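Local structure of sulfite reductase [ferredoxin] (Mycobacterium tuberculosis, 1ZJ8) at residues Pro388-Val393 with Asn424-Ser429; Pro359-Val364 with Glu440-Ala445; Pro466-Ile471 with Ile483-Phe488. The protein uses siroheme and a [4Fe-4S] cluster to reduce sulfite to sulfide with electrons from ferredoxin, probably for making sulfur-containing amino acids and cofactors. All blocks are in the same frame, centred on the assembly; numbering follows the deposited sequence.

Interaction 1: Pro388-Val393 with Asn424-Ser429; sequences PYQKLV and NLMACS. With SF4 (iron/sulfur cluster), chain D.
Q390 reaches across to the 425-427 strand from a left-handed backbone conformation (phi 64°), which is unusual for a residue that is not glycine. Its side chain runs extended beyond CG, and Q390 NE2 donates to A427 O at 2.9 Å in a fairly straight bond. That carbonyl lies close to the plane of the Q390 amide, while NE2 meets it tilted out of the carbonyl's own plane. R442 adds a second, weak hydrogen bond to the same oxygen. The other end of the amide rests on aliphatic carbon, with Q390 OE1 3.2 Å from M426 CG.

M426 points at the 388-393 loop and bends at its last torsion. Its SD comes within 3.9 Å of Y389 CD2 and 5.1 Å of the Y389 ring centroid, a Met-aromatic contact in which sulfur approaches obliquely. R480 packs here too, through a cation-pi contact with Y389 and a hydrogen bond to P388 O.

One residue beyond the gripped carbonyl, C428 turns away from the loop and its SG binds iron FE4 of the cluster at 2.3 Å. Q390, A427, C428 and S429 also belong to the siroheme pocket, and the S429 hydroxyl is hydrogen-bonded to a siroheme carboxylate. C428 is the first cysteine of the C-X5-C and C-X3-C cluster-binding signature found in siroheme-dependent sulfite and nitrite reductases.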
# COMPACT_ATOMS: atom_id res chain seq x y z
N PRO A 388 3.57 0.54 -6.28
CA PRO A 388 3.44 0.07 -4.89
C PRO A 388 4.59 0.44 -3.95
O PRO A 388 4.64 -0.06 -2.84
CB PRO A 388 3.29 -1.45 -5.04
CG PRO A 388 2.96 -1.68 -6.52
CD PRO A 388 3.64 -0.58 -7.25
N TYR A 389 5.48 1.35 -4.37
CA TYR A 389 6.56 1.84 -3.51
C TYR A 389 6.52 3.36 -3.43
O TYR A 389 7.55 4.01 -3.17
CB TYR A 389 7.90 1.30 -4.00
CG TYR A 389 7.99 -0.19 -3.73
CD1 TYR A 389 7.58 -1.12 -4.68
CD2 TYR A 389 8.42 -0.67 -2.48
CE1 TYR A 389 7.62 -2.47 -4.41
CE2 TYR A 389 8.46 -2.02 -2.21
CZ TYR A 389 8.07 -2.91 -3.18
OH TYR A 389 8.10 -4.27 -2.92
N GLN A 390 5.31 3.90 -3.64
CA GLN A 390 4.97 5.32 -3.52
C GLN A 390 5.72 6.18 -4.54
O GLN A 390 6.18 7.29 -4.22
CB GLN A 390 5.24 5.84 -2.11
CG GLN A 390 4.74 5.00 -0.99
CD GLN A 390 5.30 5.45 0.34
OE1 GLN A 390 6.50 5.75 0.44
NE2 GLN A 390 4.45 5.53 1.36
N LYS A 391 5.82 5.67 -5.76
CA LYS A 391 6.55 6.32 -6.84
C LYS A 391 5.64 6.48 -8.04
O LYS A 391 4.50 6.00 -8.02
CB LYS A 391 7.81 5.52 -7.17
CG LYS A 391 8.96 5.75 -6.13
CD LYS A 391 9.36 4.51 -5.35
CE LYS A 391 10.38 4.81 -4.21
NZ LYS A 391 9.85 5.17 -2.87
N LEU A 392 6.10 7.18 -9.07
CA LEU A 392 5.33 7.21 -10.31
C LEU A 392 6.18 7.03 -11.55
O LEU A 392 7.30 7.52 -11.61
CB LEU A 392 4.48 8.48 -10.43
CG LEU A 392 4.80 9.72 -9.60
CD1 LEU A 392 3.90 10.90 -10.05
CD2 LEU A 392 4.59 9.47 -8.13
N VAL A 393 5.61 6.33 -12.53
CA VAL A 393 6.29 6.14 -13.80
C VAL A 393 5.41 6.54 -14.99
O VAL A 393 4.23 6.21 -15.03
CB VAL A 393 6.91 4.71 -13.93
CG1 VAL A 393 6.43 3.81 -12.81
CG2 VAL A 393 6.68 4.10 -15.30
N ASN A 424 14.88 4.66 -1.74
CA ASN A 424 14.49 3.46 -1.01
C ASN A 424 13.73 3.68 0.30
O ASN A 424 13.48 2.73 1.02
CB ASN A 424 15.74 2.60 -0.76
CG ASN A 424 16.33 2.09 -2.03
OD1 ASN A 424 15.63 1.54 -2.84
ND2 ASN A 424 17.62 2.31 -2.23
N LEU A 425 13.33 4.90 0.60
CA LEU A 425 12.67 5.17 1.86
C LEU A 425 11.15 5.21 1.65
O LEU A 425 10.66 5.78 0.69
CB LEU A 425 13.17 6.48 2.48
CG LEU A 425 12.48 6.92 3.79
CD1 LEU A 425 13.43 7.66 4.70
CD2 LEU A 425 11.21 7.78 3.58
N MET A 426 10.41 4.61 2.56
CA MET A 426 8.96 4.83 2.60
C MET A 426 8.56 5.27 4.00
O MET A 426 9.25 4.99 4.98
CB MET A 426 8.18 3.55 2.22
CG MET A 426 8.30 3.13 0.77
SD MET A 426 7.18 1.76 0.29
CE MET A 426 7.19 0.70 1.72
N ALA A 427 7.42 5.94 4.07
CA ALA A 427 6.84 6.35 5.34
C ALA A 427 5.33 6.37 5.17
O ALA A 427 4.82 6.52 4.06
CB ALA A 427 7.35 7.72 5.73
N CYS A 428 4.62 6.20 6.28
CA CYS A 428 3.16 6.28 6.27
C CYS A 428 2.76 7.73 6.51
O CYS A 428 3.60 8.64 6.47
CB CYS A 428 2.60 5.39 7.37
SG CYS A 428 2.90 6.00 9.07
N SER A 429 1.47 7.96 6.75
CA SER A 429 0.97 9.32 6.95
C SER A 429 1.42 9.89 8.32
O SER A 429 1.91 11.03 8.41
CB SER A 429 -0.53 9.29 6.81
OG SER A 429 -0.82 8.57 5.64
FE1 SF4 D . -0.45 3.64 11.79
FE2 SF4 D . -0.92 3.53 9.10
FE3 SF4 D . -1.62 5.75 10.54
FE4 SF4 D . 0.96 5.12 9.90
S1 SF4 D . -0.72 5.71 8.43
S2 SF4 D . 0.18 5.82 11.98
S3 SF4 D . 0.99 2.84 10.17
S4 SF4 D . -2.52 3.65 10.78

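Interaction 2: Pro359-Val364 with Glu440-Ala445; sequences PIAGRV and ETRVRA. With SRM (siroheme), chain E.
A361 and R442 meet where a type I' turn from I360 to R363 faces the start of helix 442-455. A361, A445 and R442 form the buried part of the contact. A361 CB packs against A445 CB at 4.2 Å, and I360 CG2 lies 4.1 Å from A445 CB, so the small A445 lets the turn come close to the helix. R442 leaves the helix with CG anti to its backbone N (chi1 -155°), runs straight and then bends at chi3, which carries its guanidinium past the turn. There R442 NH1 donates to A361 O in a bent bond of doubtful, very short length. R442 NH2 reaches siroheme O3B at 2.6 Å with an angle of 164° at the hydrogen, and this straighter bond limits the rotation of the guanidinium. Weak bonds to A427 O and S429 OG add to its hold.

R363 and V443, by contrast, are partly exposed and touch their partners obliquely or off centre. R363 crosses R442 obliquely, and R442 CD lies over one face of the R363 guanidinium, 3.8 Å from R363 NH2 and displaced toward the rim. R363 NH1 meets V443 CG2 at 4.0 Å. The two guanidinium planes are turned 63° from each other. The charge of R363 is met chiefly by a salt bridge to D137, which is also a long, weak ion-pair partner of R442.

The buried R442, reaching from the turn to a siroheme carboxylate, is part of the basic and polar lining of this enzyme's siroheme pocket, as expected for a cofactor with so many carboxylates.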
# COMPACT_ATOMS: atom_id res chain seq x y z
N PRO A 359 9.59 10.65 -5.61
CA PRO A 359 9.38 11.72 -4.66
C PRO A 359 9.94 11.25 -3.31
O PRO A 359 10.69 10.26 -3.27
CB PRO A 359 7.86 11.89 -4.64
CG PRO A 359 7.28 10.65 -5.30
CD PRO A 359 8.37 9.87 -5.90
N ILE A 360 9.62 11.97 -2.24
CA ILE A 360 10.02 11.57 -0.91
C ILE A 360 8.79 10.99 -0.21
O ILE A 360 7.89 11.72 0.21
CB ILE A 360 10.57 12.79 -0.13
CG1 ILE A 360 11.91 13.25 -0.72
CG2 ILE A 360 10.71 12.45 1.35
CD1 ILE A 360 12.54 14.43 0.01
N ALA A 361 8.77 9.67 -0.09
CA ALA A 361 7.71 8.96 0.61
C ALA A 361 6.36 9.35 0.09
O ALA A 361 5.50 9.68 0.87
CB ALA A 361 7.78 9.25 2.08
N GLY A 362 6.19 9.39 -1.23
CA GLY A 362 4.88 9.61 -1.85
C GLY A 362 4.35 11.04 -1.87
O GLY A 362 3.31 11.30 -2.48
N ARG A 363 5.07 11.97 -1.24
CA ARG A 363 4.54 13.33 -1.07
C ARG A 363 4.67 14.16 -2.32
O ARG A 363 5.79 14.47 -2.72
CB ARG A 363 5.26 14.07 0.07
CG ARG A 363 4.94 15.58 0.13
CD ARG A 363 4.58 16.09 1.52
NE ARG A 363 3.25 15.62 1.90
CZ ARG A 363 2.75 15.72 3.13
NH1 ARG A 363 3.45 16.31 4.10
NH2 ARG A 363 1.55 15.22 3.41
N VAL A 364 3.54 14.52 -2.91
CA VAL A 364 3.49 15.47 -4.03
C VAL A 364 2.43 16.54 -3.70
O VAL A 364 2.33 16.96 -2.54
CB VAL A 364 3.24 14.75 -5.43
CG1 VAL A 364 4.44 13.88 -5.83
CG2 VAL A 364 1.96 13.91 -5.44
N GLU A 440 5.37 11.36 13.97
CA GLU A 440 5.34 12.01 12.68
C GLU A 440 6.25 11.24 11.71
O GLU A 440 7.35 10.82 12.05
CB GLU A 440 5.78 13.48 12.84
CG GLU A 440 5.65 14.29 11.58
CD GLU A 440 4.26 14.17 10.97
OE1 GLU A 440 3.33 14.70 11.62
OE2 GLU A 440 4.11 13.53 9.88
N THR A 441 5.77 11.05 10.49
CA THR A 441 6.44 10.19 9.53
C THR A 441 6.65 10.84 8.17
O THR A 441 7.79 10.94 7.71
CB THR A 441 5.64 8.88 9.34
OG1 THR A 441 4.26 9.19 9.09
CG2 THR A 441 5.74 8.00 10.56
N ARG A 442 5.57 11.30 7.53
CA ARG A 442 5.69 11.82 6.17
C ARG A 442 6.44 13.15 6.11
O ARG A 442 7.21 13.38 5.17
CB ARG A 442 4.35 11.92 5.41
CG ARG A 442 4.62 11.86 3.87
CD ARG A 442 3.42 11.92 2.94
NE ARG A 442 2.42 10.88 3.16
CZ ARG A 442 2.58 9.58 2.93
NH1 ARG A 442 3.72 9.10 2.49
NH2 ARG A 442 1.60 8.73 3.18
N VAL A 443 6.26 14.01 7.10
CA VAL A 443 6.97 15.29 7.15
C VAL A 443 8.45 15.08 7.56
O VAL A 443 9.37 15.70 6.99
CB VAL A 443 6.27 16.29 8.11
CG1 VAL A 443 6.82 17.72 7.89
CG2 VAL A 443 4.72 16.23 7.92
N ARG A 444 8.65 14.22 8.55
CA ARG A 444 9.98 13.85 9.00
C ARG A 444 10.84 13.43 7.83
O ARG A 444 11.96 13.95 7.64
CB ARG A 444 9.88 12.68 9.99
CG ARG A 444 11.20 12.35 10.68
CD ARG A 444 11.52 13.36 11.77
NE ARG A 444 12.88 13.86 11.71
CZ ARG A 444 13.95 13.18 12.09
NH1 ARG A 444 13.82 11.96 12.55
NH2 ARG A 444 15.15 13.71 12.02
N ALA A 445 10.29 12.52 7.04
CA ALA A 445 10.95 11.98 5.85
C ALA A 445 11.42 13.06 4.91
O ALA A 445 12.43 12.90 4.24
CB ALA A 445 9.99 11.07 5.10
FE SRM E . -3.30 1.26 5.90
CHA SRM E . -5.37 1.91 8.54
CHB SRM E . -2.57 4.52 5.69
CHC SRM E . -1.36 0.64 3.37
CHD SRM E . -2.31 -1.69 7.41
NA SRM E . -4.01 2.91 6.79
C1A SRM E . -4.95 3.00 7.75
C2A SRM E . -5.50 4.38 7.93
CMA SRM E . -6.79 4.50 7.18
CDA SRM E . -5.59 4.79 9.37
CEA SRM E . -6.91 4.79 10.07
O3A SRM E . -7.52 3.73 10.19
O4A SRM E . -7.40 5.85 10.51
C3A SRM E . -4.43 5.18 7.28
CAA SRM E . -4.91 6.35 6.49
CBA SRM E . -4.93 7.47 7.49
CCA SRM E . -4.64 8.78 6.83
O1A SRM E . -3.77 8.83 5.94
O2A SRM E . -5.31 9.78 7.18
C4A SRM E . -3.64 4.17 6.53
NB SRM E . -2.30 2.41 4.66
C1B SRM E . -2.11 3.73 4.65
C2B SRM E . -1.39 4.26 3.43
CMB SRM E . -1.93 5.56 2.91
CDB SRM E . 0.04 4.46 3.81
CEB SRM E . 0.97 4.99 2.78
O3B SRM E . 1.48 6.13 2.87
O4B SRM E . 1.21 4.26 1.82
C3B SRM E . -1.56 3.06 2.52
CAB SRM E . -2.85 3.14 1.76
CBB SRM E . -2.80 2.37 0.47
CCB SRM E . -4.17 2.27 -0.14
O1B SRM E . -4.48 2.98 -1.09
O2B SRM E . -4.99 1.47 0.28
C4B SRM E . -1.75 1.97 3.54
NC SRM E . -2.01 -0.14 5.54
C1C SRM E . -1.42 -0.34 4.34
C2C SRM E . -0.57 -1.44 4.32
CDC SRM E . 0.44 -1.84 3.30
CEC SRM E . 0.07 -2.66 2.13
O3C SRM E . -1.13 -2.88 1.87
O4C SRM E . 1.02 -3.10 1.47
C3C SRM E . -0.83 -2.05 5.51
CAC SRM E . -0.11 -3.31 5.86
CBC SRM E . -0.41 -4.59 5.12
CCC SRM E . -1.68 -5.20 5.69
O1C SRM E . -2.80 -4.66 5.49
O2C SRM E . -1.55 -6.23 6.39
C4C SRM E . -1.75 -1.29 6.20
ND SRM E . -4.00 0.15 7.45
C1D SRM E . -3.32 -0.89 7.96
C2D SRM E . -3.77 -1.12 9.27
CAD SRM E . -3.73 -2.49 9.92
CBD SRM E . -4.94 -3.37 9.81
CCD SRM E . -4.97 -4.79 10.30
O1D SRM E . -5.10 -5.68 9.43
O2D SRM E . -4.86 -5.06 11.52
C3D SRM E . -4.75 -0.17 9.53
CDD SRM E . -5.80 -0.29 10.59
CED SRM E . -7.02 -1.17 10.45
O3D SRM E . -7.34 -1.66 9.36
O4D SRM E . -7.74 -1.43 11.42
C4D SRM E . -4.88 0.60 8.39

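Interaction 3: Pro466-Ile471 with Ile483-Phe488; sequences PITVNI and IADIGF
V469 and I486 start a short parallel ladder that continues through N470 with G487 and I471 with F488; the segment axes are 4.8 Å apart and only 2° from parallel. Backbone bonds run from I486 N to T468 O, from N470 N to I486 O and from F488 N to N470 O.

On the face of V469, I471, I486 and F488, the V469 CG1 methyl fills the dip between I486 O and the edge of the F488 ring, 3.8 Å from F488 CE2. It is set there by lying anti to its backbone N (chi1 176°). I467 CG2 nestles against the tip of I486, 3.7 Å from I486 CD1, and I471 CG2 sits more loosely by F488 CB.

On the N470 side, G487 adds no side chain, and the N470 amide lies on the A484 methyl from the preceding loop, with N470 CG 3.7 Å from A484 CB. The amide's ND2 is bound to R480 O.

Before the ladder, T468 and D485 interlock: D485 N donates to T468 OG1 at 2.9 Å, almost straight, while T468 N makes a weak bond back to D485 OD2.

Strand 425-427 flanks 469-472 in parallel, and strand 500-508 runs antiparallel along 486-494. Helix 532-545 packs on I486 and F488, and F553 of helix 553-559 covers I467, D485 and I486.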
# COMPACT_ATOMS: atom_id res chain seq x y z
N PRO A 466 21.52 -1.42 -1.95
CA PRO A 466 20.54 -0.46 -1.39
C PRO A 466 20.04 -0.84 -0.00
O PRO A 466 19.74 -2.02 0.23
CB PRO A 466 19.37 -0.58 -2.35
CG PRO A 466 19.41 -2.03 -2.81
CD PRO A 466 20.86 -2.42 -2.81
N ILE A 467 19.91 0.15 0.89
CA ILE A 467 19.36 -0.04 2.24
C ILE A 467 17.97 0.56 2.37
O ILE A 467 17.81 1.75 2.57
CB ILE A 467 20.27 0.59 3.34
CG1 ILE A 467 21.62 -0.11 3.38
CG2 ILE A 467 19.59 0.50 4.74
CD1 ILE A 467 22.64 0.51 2.48
N THR A 468 16.96 -0.28 2.30
CA THR A 468 15.57 0.17 2.38
C THR A 468 15.25 0.62 3.81
O THR A 468 15.68 -0.01 4.76
CB THR A 468 14.57 -0.92 1.90
OG1 THR A 468 14.63 -2.08 2.75
CG2 THR A 468 14.87 -1.34 0.49
N VAL A 469 14.52 1.71 3.94
CA VAL A 469 14.18 2.31 5.23
C VAL A 469 12.70 2.64 5.24
O VAL A 469 12.24 3.46 4.43
CB VAL A 469 14.98 3.61 5.51
CG1 VAL A 469 14.52 4.25 6.84
CG2 VAL A 469 16.50 3.37 5.50
N ASN A 470 11.95 2.04 6.16
CA ASN A 470 10.50 2.28 6.25
C ASN A 470 10.12 2.86 7.61
O ASN A 470 10.40 2.26 8.66
CB ASN A 470 9.72 0.99 6.01
CG ASN A 470 9.92 0.45 4.61
OD1 ASN A 470 10.66 0.99 3.81
ND2 ASN A 470 9.23 -0.64 4.30
N ILE A 471 9.47 4.04 7.60
CA ILE A 471 9.08 4.75 8.81
C ILE A 471 7.56 4.68 9.01
O ILE A 471 6.79 5.28 8.26
CB ILE A 471 9.48 6.24 8.76
CG1 ILE A 471 10.87 6.41 8.12
CG2 ILE A 471 9.45 6.84 10.17
CD1 ILE A 471 11.43 7.83 8.21
N ILE A 483 9.60 -5.64 6.69
CA ILE A 483 10.24 -6.08 5.46
C ILE A 483 11.17 -5.01 4.92
O ILE A 483 11.31 -4.87 3.71
CB ILE A 483 9.18 -6.53 4.42
CG1 ILE A 483 8.24 -5.38 4.05
CG2 ILE A 483 8.38 -7.70 4.97
CD1 ILE A 483 7.14 -5.79 3.13
N ALA A 484 11.80 -4.26 5.82
CA ALA A 484 12.75 -3.22 5.45
C ALA A 484 14.06 -3.65 6.01
O ALA A 484 14.08 -4.36 7.00
CB ALA A 484 12.36 -1.90 6.08
N ASP A 485 15.15 -3.23 5.39
CA ASP A 485 16.45 -3.41 6.00
C ASP A 485 16.45 -2.66 7.33
O ASP A 485 16.86 -3.23 8.34
CB ASP A 485 17.57 -2.95 5.06
CG ASP A 485 17.72 -3.85 3.84
OD1 ASP A 485 17.35 -5.06 3.91
OD2 ASP A 485 18.19 -3.34 2.80
N ILE A 486 15.96 -1.42 7.34
CA ILE A 486 15.75 -0.69 8.58
C ILE A 486 14.29 -0.24 8.70
O ILE A 486 13.87 0.70 8.04
CB ILE A 486 16.68 0.53 8.65
CG1 ILE A 486 18.11 0.12 8.35
CG2 ILE A 486 16.58 1.19 10.04
CD1 ILE A 486 19.09 1.23 8.38
N GLY A 487 13.52 -0.92 9.54
CA GLY A 487 12.12 -0.59 9.74
C GLY A 487 11.95 0.11 11.06
O GLY A 487 12.62 -0.23 12.03
N PHE A 488 11.06 1.10 11.11
CA PHE A 488 10.81 1.84 12.34
C PHE A 488 9.34 1.74 12.70
O PHE A 488 8.48 2.05 11.87
CB PHE A 488 11.22 3.31 12.17
CG PHE A 488 12.69 3.51 12.02
CD1 PHE A 488 13.49 3.72 13.12
CD2 PHE A 488 13.29 3.52 10.77
CE1 PHE A 488 14.85 3.91 12.98
CE2 PHE A 488 14.67 3.72 10.63
CZ PHE A 488 15.44 3.92 11.74

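Interactions 1 and 3 share one sheet: strand 425-427 lies beside 469-472, with M426 bonded through its backbone to V469 and I471. Interaction 2 adds the helix that follows strand 425-427 in the chain, and meets interaction 1 where the T441 hydroxyl probably bonds to C428 O. Interactions 1 and 3 are buried, whereas interaction 2 runs from a buried turn out to a partly exposed arginine. Interaction 3 is regular strand pairing with apolar packing, preceded by a T468-D485 polar interlock; the other two join the second ferredoxin-like half domain to the second 4Fe-4S domain, largely through side chains such as Q390 and R442 that reach polar atoms beside the cofactors.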